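Local coordinates for protein glutaredoxin-2 (Vaccinia virus, PDB 2G2Q) that transfers disulfide bonds between thiols in the cytoplasmic pathway that oxidises viral membrane proteins, and is needed for virion morphogenesis and virus replication, at residues 41-44 / 45-48; 63-66 / 67-70; 75-78 / 79-82. All blocks are in the same frame, centred on the assembly; numbering follows the deposited sequence.

Interaction 1: 41-44 / 45-48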
ATOM      1  N   PHE A  41     -10.286 -14.193  -2.303  1.00 28.18           N
ATOM      2  CA  PHE A  41     -10.703 -15.536  -2.685  1.00 28.19           C
ATOM      3  C   PHE A  41      -9.487 -16.333  -3.159  1.00 28.26           C
ATOM      4  O   PHE A  41      -8.790 -15.949  -4.116  1.00 27.16           O
ATOM      5  CB  PHE A  41     -11.788 -15.445  -3.758  1.00 27.94           C
ATOM      6  CG  PHE A  41     -12.268 -16.765  -4.279  1.00 28.31           C
ATOM      7  CD1 PHE A  41     -13.158 -17.548  -3.537  1.00 29.01           C
ATOM      8  CD2 PHE A  41     -11.877 -17.205  -5.545  1.00 28.51           C
ATOM      9  CE1 PHE A  41     -13.632 -18.765  -4.041  1.00 29.31           C
ATOM     10  CE2 PHE A  41     -12.340 -18.424  -6.059  1.00 28.81           C
ATOM     11  CZ  PHE A  41     -13.222 -19.208  -5.307  1.00 28.58           C
ATOM     12  N   LEU A  42      -9.233 -17.433  -2.463  1.00 28.58           N
ATOM     13  CA  LEU A  42      -8.159 -18.333  -2.831  1.00 29.70           C
ATOM     14  C   LEU A  42      -8.662 -19.243  -3.939  1.00 30.47           C
ATOM     15  O   LEU A  42      -9.518 -20.091  -3.691  1.00 30.40           O
ATOM     16  CB  LEU A  42      -7.677 -19.125  -1.615  1.00 29.36           C
ATOM     17  CG  LEU A  42      -6.561 -20.157  -1.856  1.00 29.99           C
ATOM     18  CD1 LEU A  42      -5.191 -19.507  -1.852  1.00 30.16           C
ATOM     19  CD2 LEU A  42      -6.618 -21.254  -0.820  1.00 29.03           C
ATOM     20  N   LYS A  43      -8.121 -19.035  -5.148  1.00 32.28           N
ATOM     21  CA  LYS A  43      -8.533 -19.698  -6.403  1.00 34.01           C
ATOM     22  C   LYS A  43      -8.928 -21.138  -6.202  1.00 35.04           C
ATOM     23  O   LYS A  43      -8.229 -21.877  -5.509  1.00 35.42           O
ATOM     24  CB  LYS A  43      -7.425 -19.630  -7.462  1.00 34.02           C
ATOM     25  CG  LYS A  43      -7.685 -18.672  -8.632  1.00 34.33           C
ATOM     26  CD  LYS A  43      -6.440 -18.482  -9.545  1.00 34.70           C
ATOM     27  CE  LYS A  43      -6.185 -19.648 -10.554  1.00 36.21           C
ATOM     28  NZ  LYS A  43      -5.464 -20.869 -10.005  1.00 34.60           N
ATOM     29  N   ASP A  44     -10.047 -21.528  -6.815  1.00 36.33           N
ATOM     30  CA  ASP A  44     -10.620 -22.853  -6.618  1.00 37.98           C
ATOM     31  C   ASP A  44      -9.605 -23.973  -6.877  1.00 38.76           C
ATOM     32  O   ASP A  44      -9.554 -24.962  -6.130  1.00 38.80           O
ATOM     33  CB  ASP A  44     -11.875 -23.047  -7.489  1.00 38.17           C
ATOM     34  CG  ASP A  44     -12.498 -24.433  -7.320  1.00 39.45           C
ATOM     35  OD1 ASP A  44     -12.527 -24.938  -6.176  1.00 40.96           O
ATOM     36  OD2 ASP A  44     -12.960 -25.024  -8.327  1.00 41.26           O
ATOM     37  N   GLY A  45      -8.806 -23.808  -7.935  1.00 39.61           N
ATOM     38  CA  GLY A  45      -7.821 -24.812  -8.346  1.00 40.67           C
ATOM     39  C   GLY A  45      -6.700 -25.013  -7.341  1.00 41.26           C
ATOM     40  O   GLY A  45      -6.285 -26.151  -7.073  1.00 41.29           O
ATOM     41  N   ASP A  46      -6.225 -23.898  -6.786  1.00 41.85           N
ATOM     42  CA  ASP A  46      -5.184 -23.885  -5.754  1.00 42.71           C
ATOM     43  C   ASP A  46      -5.662 -24.499  -4.440  1.00 43.41           C
ATOM     44  O   ASP A  46      -4.863 -25.042  -3.676  1.00 43.49           O
ATOM     45  CB  ASP A  46      -4.683 -22.452  -5.525  1.00 42.41           C
ATOM     46  CG  ASP A  46      -4.005 -21.867  -6.753  1.00 42.27           C
ATOM     47  OD1 ASP A  46      -3.882 -22.570  -7.777  1.00 42.45           O
ATOM     48  OD2 ASP A  46      -3.589 -20.694  -6.700  1.00 42.70           O
ATOM     49  N   SER A  47      -6.971 -24.421  -4.200  1.00 44.44           N
ATOM     50  CA  SER A  47      -7.611 -25.026  -3.030  1.00 45.44           C
ATOM     51  C   SER A  47      -7.713 -26.546  -3.115  1.00 46.10           C
ATOM     52  O   SER A  47      -8.260 -27.179  -2.208  1.00 46.39           O
ATOM     53  CB  SER A  47      -9.010 -24.437  -2.824  1.00 45.35           C
ATOM     54  OG  SER A  47      -8.965 -23.026  -2.812  1.00 45.75           O
ATOM     55  N   SER A  48      -7.209 -27.135  -4.201  1.00 47.01           N
ATOM     56  CA  SER A  48      -7.257 -28.595  -4.370  1.00 47.84           C
ATOM     57  C   SER A  48      -5.998 -29.323  -3.890  1.00 48.43           C
ATOM     58  O   SER A  48      -6.036 -30.526  -3.643  1.00 48.53           O
ATOM     59  CB  SER A  48      -7.589 -28.983  -5.815  1.00 47.80           C
ATOM     60  OG  SER A  48      -8.991 -29.120  -5.988  1.00 47.56           O
TER

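Interaction 2: 63-66 / 67-70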
ATOM      1  N   ALA A  63      -1.709 -17.849   3.638  1.00 32.01           N
ATOM      2  CA  ALA A  63      -1.979 -16.959   2.492  1.00 31.71           C
ATOM      3  C   ALA A  63      -3.176 -16.039   2.726  1.00 31.25           C
ATOM      4  O   ALA A  63      -3.201 -14.909   2.244  1.00 31.65           O
ATOM      5  CB  ALA A  63      -2.159 -17.767   1.200  1.00 31.97           C
ATOM      6  N   ALA A  64      -4.169 -16.512   3.466  1.00 30.83           N
ATOM      7  CA  ALA A  64      -5.296 -15.654   3.826  1.00 30.48           C
ATOM      8  C   ALA A  64      -4.813 -14.523   4.721  1.00 30.44           C
ATOM      9  O   ALA A  64      -5.109 -13.372   4.455  1.00 30.47           O
ATOM     10  CB  ALA A  64      -6.390 -16.455   4.502  1.00 29.96           C
ATOM     11  N   HIS A  65      -4.034 -14.878   5.743  1.00 30.73           N
ATOM     12  CA  HIS A  65      -3.436 -13.959   6.722  1.00 31.34           C
ATOM     13  C   HIS A  65      -2.488 -12.902   6.116  1.00 30.52           C
ATOM     14  O   HIS A  65      -2.350 -11.791   6.651  1.00 30.40           O
ATOM     15  CB  HIS A  65      -2.739 -14.805   7.802  1.00 32.41           C
ATOM     16  CG  HIS A  65      -1.870 -14.034   8.753  1.00 37.61           C
ATOM     17  ND1 HIS A  65      -2.359 -13.051   9.594  1.00 42.04           N
ATOM     18  CD2 HIS A  65      -0.542 -14.135   9.027  1.00 41.58           C
ATOM     19  CE1 HIS A  65      -1.367 -12.567  10.326  1.00 43.72           C
ATOM     20  NE2 HIS A  65      -0.254 -13.207  10.002  1.00 43.56           N
ATOM     21  N   LEU A  66      -1.856 -13.220   4.991  1.00 29.60           N
ATOM     22  CA  LEU A  66      -1.009 -12.232   4.304  1.00 28.82           C
ATOM     23  C   LEU A  66      -1.804 -11.070   3.698  1.00 28.52           C
ATOM     24  O   LEU A  66      -1.230 -10.001   3.401  1.00 27.97           O
ATOM     25  CB  LEU A  66      -0.156 -12.892   3.227  1.00 28.82           C
ATOM     26  CG  LEU A  66       0.809 -13.967   3.714  1.00 28.70           C
ATOM     27  CD1 LEU A  66       1.358 -14.727   2.515  1.00 28.25           C
ATOM     28  CD2 LEU A  66       1.933 -13.348   4.561  1.00 27.86           C
ATOM     29  N   SER A  67      -3.115 -11.262   3.534  1.00 27.58           N
ATOM     30  CA  SER A  67      -3.984 -10.166   3.090  1.00 27.85           C
ATOM     31  C   SER A  67      -3.819  -8.929   3.970  1.00 28.01           C
ATOM     32  O   SER A  67      -4.016  -7.810   3.526  1.00 27.85           O
ATOM     33  CB  SER A  67      -5.457 -10.590   3.061  1.00 27.24           C
ATOM     34  OG  SER A  67      -5.950 -10.813   4.369  1.00 26.10           O
ATOM     35  N   ASN A  68      -3.460  -9.150   5.226  1.00 28.87           N
ATOM     36  CA  ASN A  68      -3.229  -8.066   6.180  1.00 29.56           C
ATOM     37  C   ASN A  68      -2.017  -7.239   5.868  1.00 29.91           C
ATOM     38  O   ASN A  68      -1.855  -6.182   6.455  1.00 30.72           O
ATOM     39  CB  ASN A  68      -3.082  -8.627   7.598  1.00 29.60           C
ATOM     40  CG  ASN A  68      -4.344  -9.290   8.075  1.00 29.09           C
ATOM     41  OD1 ASN A  68      -5.433  -8.752   7.916  1.00 28.53           O
ATOM     42  ND2 ASN A  68      -4.209 -10.467   8.637  1.00 30.30           N
ATOM     43  N   TYR A  69      -1.177  -7.720   4.953  1.00 29.87           N
ATOM     44  CA  TYR A  69       0.083  -7.053   4.626  1.00 30.32           C
ATOM     45  C   TYR A  69       0.140  -6.574   3.189  1.00 30.47           C
ATOM     46  O   TYR A  69       1.221  -6.345   2.676  1.00 30.44           O
ATOM     47  CB  TYR A  69       1.284  -7.998   4.896  1.00 30.45           C
ATOM     48  CG  TYR A  69       1.385  -8.398   6.323  1.00 29.55           C
ATOM     49  CD1 TYR A  69       2.100  -7.635   7.234  1.00 29.67           C
ATOM     50  CD2 TYR A  69       0.716  -9.521   6.789  1.00 30.74           C
ATOM     51  CE1 TYR A  69       2.166  -8.011   8.598  1.00 29.35           C
ATOM     52  CE2 TYR A  69       0.778  -9.898   8.129  1.00 30.45           C
ATOM     53  CZ  TYR A  69       1.496  -9.131   9.022  1.00 29.87           C
ATOM     54  OH  TYR A  69       1.544  -9.532  10.343  1.00 33.16           O
ATOM     55  N   ILE A  70      -1.013  -6.519   2.526  1.00 31.20           N
ATOM     56  CA  ILE A  70      -1.139  -5.907   1.218  1.00 31.83           C
ATOM     57  C   ILE A  70      -1.219  -4.403   1.447  1.00 32.15           C
ATOM     58  O   ILE A  70      -2.127  -3.911   2.135  1.00 31.99           O
ATOM     59  CB  ILE A  70      -2.467  -6.307   0.503  1.00 32.31           C
ATOM     60  CG1 ILE A  70      -2.676  -7.824   0.421  1.00 33.04           C
ATOM     61  CG2 ILE A  70      -2.595  -5.620  -0.872  1.00 32.76           C
ATOM     62  CD1 ILE A  70      -1.485  -8.618   0.007  1.00 33.78           C
TER

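Interaction 3: 75-78 / 79-82. With SO4 (sulfate ion), chain D.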
ATOM      1  N   LYS A  75       0.582   7.387  -7.168  1.00 28.68           N
ATOM      2  CA  LYS A  75       0.690   8.827  -7.168  1.00 28.79           C
ATOM      3  C   LYS A  75       0.001   9.263  -8.450  1.00 28.39           C
ATOM      4  O   LYS A  75       0.427   8.894  -9.548  1.00 28.78           O
ATOM      5  CB  LYS A  75       2.171   9.243  -7.101  1.00 28.53           C
ATOM      6  CG  LYS A  75       2.405  10.742  -7.047  1.00 29.35           C
ATOM      7  CD  LYS A  75       3.873  11.111  -6.781  1.00 28.65           C
ATOM      8  CE  LYS A  75       4.781  10.853  -7.986  1.00 28.14           C
ATOM      9  NZ  LYS A  75       6.210  11.159  -7.654  1.00 28.41           N
ATOM     10  N   TYR A  76      -1.098   9.999  -8.308  1.00 28.01           N
ATOM     11  CA  TYR A  76      -1.850  10.493  -9.458  1.00 27.25           C
ATOM     12  C   TYR A  76      -1.709  12.007  -9.609  1.00 27.21           C
ATOM     13  O   TYR A  76      -1.894  12.769  -8.641  1.00 26.78           O
ATOM     14  CB  TYR A  76      -3.347  10.123  -9.353  1.00 27.17           C
ATOM     15  CG  TYR A  76      -4.137  10.559 -10.566  1.00 26.95           C
ATOM     16  CD1 TYR A  76      -3.825  10.060 -11.834  1.00 25.22           C
ATOM     17  CD2 TYR A  76      -5.175  11.487 -10.462  1.00 27.06           C
ATOM     18  CE1 TYR A  76      -4.539  10.436 -12.955  1.00 25.85           C
ATOM     19  CE2 TYR A  76      -5.902  11.883 -11.594  1.00 25.89           C
ATOM     20  CZ  TYR A  76      -5.565  11.355 -12.840  1.00 26.75           C
ATOM     21  OH  TYR A  76      -6.250  11.743 -13.993  1.00 28.11           O
ATOM     22  N   ASN A  77      -1.409  12.440 -10.830  1.00 27.12           N
ATOM     23  CA  ASN A  77      -1.361  13.866 -11.136  1.00 27.04           C
ATOM     24  C   ASN A  77      -2.587  14.302 -11.912  1.00 27.32           C
ATOM     25  O   ASN A  77      -2.662  14.081 -13.120  1.00 27.82           O
ATOM     26  CB  ASN A  77      -0.064  14.244 -11.889  1.00 26.46           C
ATOM     27  CG  ASN A  77       0.073  15.750 -12.114  1.00 24.95           C
ATOM     28  OD1 ASN A  77      -0.872  16.439 -12.533  1.00 24.07           O
ATOM     29  ND2 ASN A  77       1.243  16.265 -11.826  1.00 23.55           N
ATOM     30  N   PRO A  78      -3.519  14.999 -11.240  1.00 27.88           N
ATOM     31  CA  PRO A  78      -4.839  15.348 -11.808  1.00 27.51           C
ATOM     32  C   PRO A  78      -4.774  16.355 -12.973  1.00 27.68           C
ATOM     33  O   PRO A  78      -5.711  16.456 -13.790  1.00 28.17           O
ATOM     34  CB  PRO A  78      -5.570  15.989 -10.625  1.00 27.42           C
ATOM     35  CG  PRO A  78      -4.761  15.645  -9.411  1.00 28.07           C
ATOM     36  CD  PRO A  78      -3.344  15.558  -9.886  1.00 27.58           C
ATOM     37  N   GLN A  79      -3.689  17.105 -13.039  1.00 27.34           N
ATOM     38  CA  GLN A  79      -3.521  18.100 -14.082  1.00 27.21           C
ATOM     39  C   GLN A  79      -2.927  17.472 -15.346  1.00 27.00           C
ATOM     40  O   GLN A  79      -3.429  17.695 -16.447  1.00 26.80           O
ATOM     41  CB  GLN A  79      -2.642  19.237 -13.561  1.00 27.26           C
ATOM     42  CG  GLN A  79      -3.282  20.027 -12.437  1.00 27.91           C
ATOM     43  CD  GLN A  79      -4.008  21.259 -12.944  1.00 31.23           C
ATOM     44  OE1 GLN A  79      -4.827  21.186 -13.869  1.00 32.40           O
ATOM     45  NE2 GLN A  79      -3.703  22.412 -12.345  1.00 30.32           N
ATOM     46  N   THR A  80      -1.850  16.700 -15.198  1.00 27.17           N
ATOM     47  CA  THR A  80      -1.284  15.966 -16.341  1.00 27.41           C
ATOM     48  C   THR A  80      -2.046  14.681 -16.667  1.00 27.87           C
ATOM     49  O   THR A  80      -1.927  14.164 -17.768  1.00 27.89           O
ATOM     50  CB  THR A  80       0.192  15.578 -16.154  1.00 27.32           C
ATOM     51  OG1 THR A  80       0.292  14.489 -15.225  1.00 27.15           O
ATOM     52  CG2 THR A  80       1.045  16.756 -15.707  1.00 26.61           C
ATOM     53  N   LYS A  81      -2.811  14.164 -15.707  1.00 28.53           N
ATOM     54  CA  LYS A  81      -3.561  12.914 -15.881  1.00 29.19           C
ATOM     55  C   LYS A  81      -2.615  11.715 -16.014  1.00 29.49           C
ATOM     56  O   LYS A  81      -2.887  10.754 -16.739  1.00 29.92           O
ATOM     57  CB  LYS A  81      -4.534  13.012 -17.061  1.00 28.72           C
ATOM     58  CG  LYS A  81      -5.651  14.024 -16.837  1.00 29.86           C
ATOM     59  CD  LYS A  81      -6.536  14.204 -18.078  1.00 30.18           C
ATOM     60  CE  LYS A  81      -7.838  14.898 -17.711  1.00 31.59           C
ATOM     61  NZ  LYS A  81      -8.500  15.573 -18.878  1.00 34.62           N
ATOM     62  N   GLN A  82      -1.500  11.786 -15.287  1.00 29.68           N
ATOM     63  CA  GLN A  82      -0.482  10.757 -15.321  1.00 29.40           C
ATOM     64  C   GLN A  82      -0.456  10.070 -13.995  1.00 30.05           C
ATOM     65  O   GLN A  82      -0.883  10.629 -12.986  1.00 29.84           O
ATOM     66  CB  GLN A  82       0.884  11.351 -15.585  1.00 29.04           C
ATOM     67  CG  GLN A  82       1.107  11.721 -17.012  1.00 29.01           C
ATOM     68  CD  GLN A  82       2.460  12.333 -17.231  1.00 28.28           C
ATOM     69  OE1 GLN A  82       3.242  11.821 -18.025  1.00 29.50           O
ATOM     70  NE2 GLN A  82       2.753  13.435 -16.534  1.00 25.40           N
TER
HETATM   71  S   SO4 D 125       5.321  14.821  -7.097  1.00 57.10           S
HETATM   72  O1  SO4 D 125       5.044  14.241  -8.404  1.00 57.18           O
HETATM   73  O2  SO4 D 125       5.740  13.775  -6.166  1.00 57.82           O
HETATM   74  O3  SO4 D 125       6.404  15.794  -7.261  1.00 58.74           O
HETATM   75  O4  SO4 D 125       4.125  15.494  -6.591  1.00 56.05           O

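Interaction 1: 41-44 / 45-48
Ser47 carries OG beside its own backbone N and anti to its carbonyl carbon (chi1 -52°), which turns the hydroxyl back toward the carbonyls of Leu42 and Lys43. Lys43 bends twice near its end (chi3 79°, chi4 -82°). This curl brings the ammonium group round to the carboxylate of Asp46. The two side chains cross obliquely, and Lys43 NZ forms a salt bridge with Asp46 OD1 at 3.2 Å. The other carboxylate oxygen, Asp46 OD2, is farther from NZ and is 4.1 Å from Lys43 CB.

The backbone bond at the centre runs from Ser47 N to Lys43 O, 3.1 Å. The donor lies nearly along the C=O axis. Ser47 N also makes a weak bond to Asp44 O, 3.3 Å. The hydroxyl is close to two carbonyls: Ser47 OG is 3.0 Å from Lys43 O and 3.1 Å from Leu42 O. Leu42 meets the same hydroxyl with one methyl branch, CD2, which lies beside it, 3.6 Å from Ser47 OG.

One more backbone bond, from Ser48 N to Gly45 O, continues the winding. All the touching residues are exposed at the surface. The arrangement is that of a single helix-like turn, closed by an i to i+4 bond and bridged on its surface by an i, i+3 lysine-aspartate pair, in the loop between strand 30-36 and helix 58-65.

Interaction 2: 63-66 / 67-70
Ser67 reaches back to Ala64 with two donors. Ser67 N bonds to Ala64 O at 3.0 Å from above the carbonyl plane. Ser67 OG, placed between the backbone N and the carbonyl carbon (chi1 68°), bonds to Ala64 O at 2.7 Å, close to the direction of the C=O bond. Lys10 NZ also bonds to this hydroxyl.

Asn68 comes next. Asn68 N bonds to His65 O at 3.2 Å. The Asn68 and His65 side chains cross at about a right angle, with the amide and ring planes 72° apart. Asn68 ND2 is 3.0 Å from His65 O and also near His65 ND1, while OD1 is held by Lys10 NZ.

Tyr69 N bonds to Leu66 O at 2.8 Å. The tyrosine ring turns its edge toward the His65 face in a T-shaped pair, with planes 85° apart and centroids 5.7 Å apart. Tyr69 CE2 makes the approach, 3.9 Å from His65 NE2. The Tyr69 ring also meets the ring of Phe94.

Ile70 ends the segment and rests Ile70 CD1 against Leu66 O, 3.7 Å.

Three successive i to i+3 backbone bonds are characteristic of a helix tightening into 3-10 winding, here in the winding that follows helix 58-65, ahead of strand 71-77 of the thioredoxin fold.

Interaction 3: 75-78 / 79-82
A beta hairpin with a G1 bulge forms this contact: Lys81 and Gln82 both face Asn77. Lys81 takes the left-handed backbone conformation (phi 67°, psi 35°) at the first bulge position. Asn77 and Gln82 are an antiparallel hydrogen-bonded pair. The bond from Asn77 N to Gln82 O is nearly straight, 2.9 Å. The return bond from Gln82 N is weak, and Asn77 O is gripped more closely by Lys81 N, 2.6 Å.

With Asn77 CG anti to the backbone N (chi1 -175°), the amide leans over the turn, and OD1 accepts two backbone N-H groups. Gln79 N meets Asn77 OD1 in the carbonyl plane at 2.9 Å, which makes an Asx turn. Thr80 N meets Asn77 OD1 from above that plane, at 2.9 Å. Two bonds thus fix the rotation of this amide. Thr80 crosses the Asn77 side chain at about a right angle, and Thr80 OG1 accepts Gln82 NE2 at 3.0 Å in the glutamine amide plane.

Tyr76 lies alongside Lys81, with Tyr76 OH 3.5 Å from Lys81 CA. Tyr76 CD1 is 3.2 Å from Gln82 O, oblique to the ring. Lys75, bent at chi3, reaches a sulfate ion, probably from the crystallisation liquor. Lys75 NZ bonds to sulfate O2 at 3.0 Å and more weakly to O1. The carbonyls of Ile111 and Ala114 also take bonds from NZ, and Asn3, Tyr30 and Tyr116 complete the anion site.

The hairpin joins strands 71-77 and 82-85. Strand 3-9 flanks it through the Tyr76-Val4 backbone bond, and Tyr116 of strand 116-117 packs on Lys75, Asn77 and Gln82.

Overall arrangement
The three contacts follow one another without overlapping. Interactions 1 and 2 lie on the same side of the chain's centre, with centres about 15 Å apart and nearest atoms about 5 Å apart. Interaction 1 is in the loop before helix 58-65, and interaction 2 is at that helix's end. Strand 71-77 then runs through the sheet to interaction 3, on the opposite side of the centre from interaction 2. Interactions 2 and 3 have centres about 30 Å apart and nearest atoms about 15 Å apart. Interaction 3 alone carries the sulfate. The redox-active pair, Cys13 and Cys16, is not disulfide-bonded here. Lys10, which bonds to Ser67 and Asn68 of interaction 2, lies three residues before Cys13.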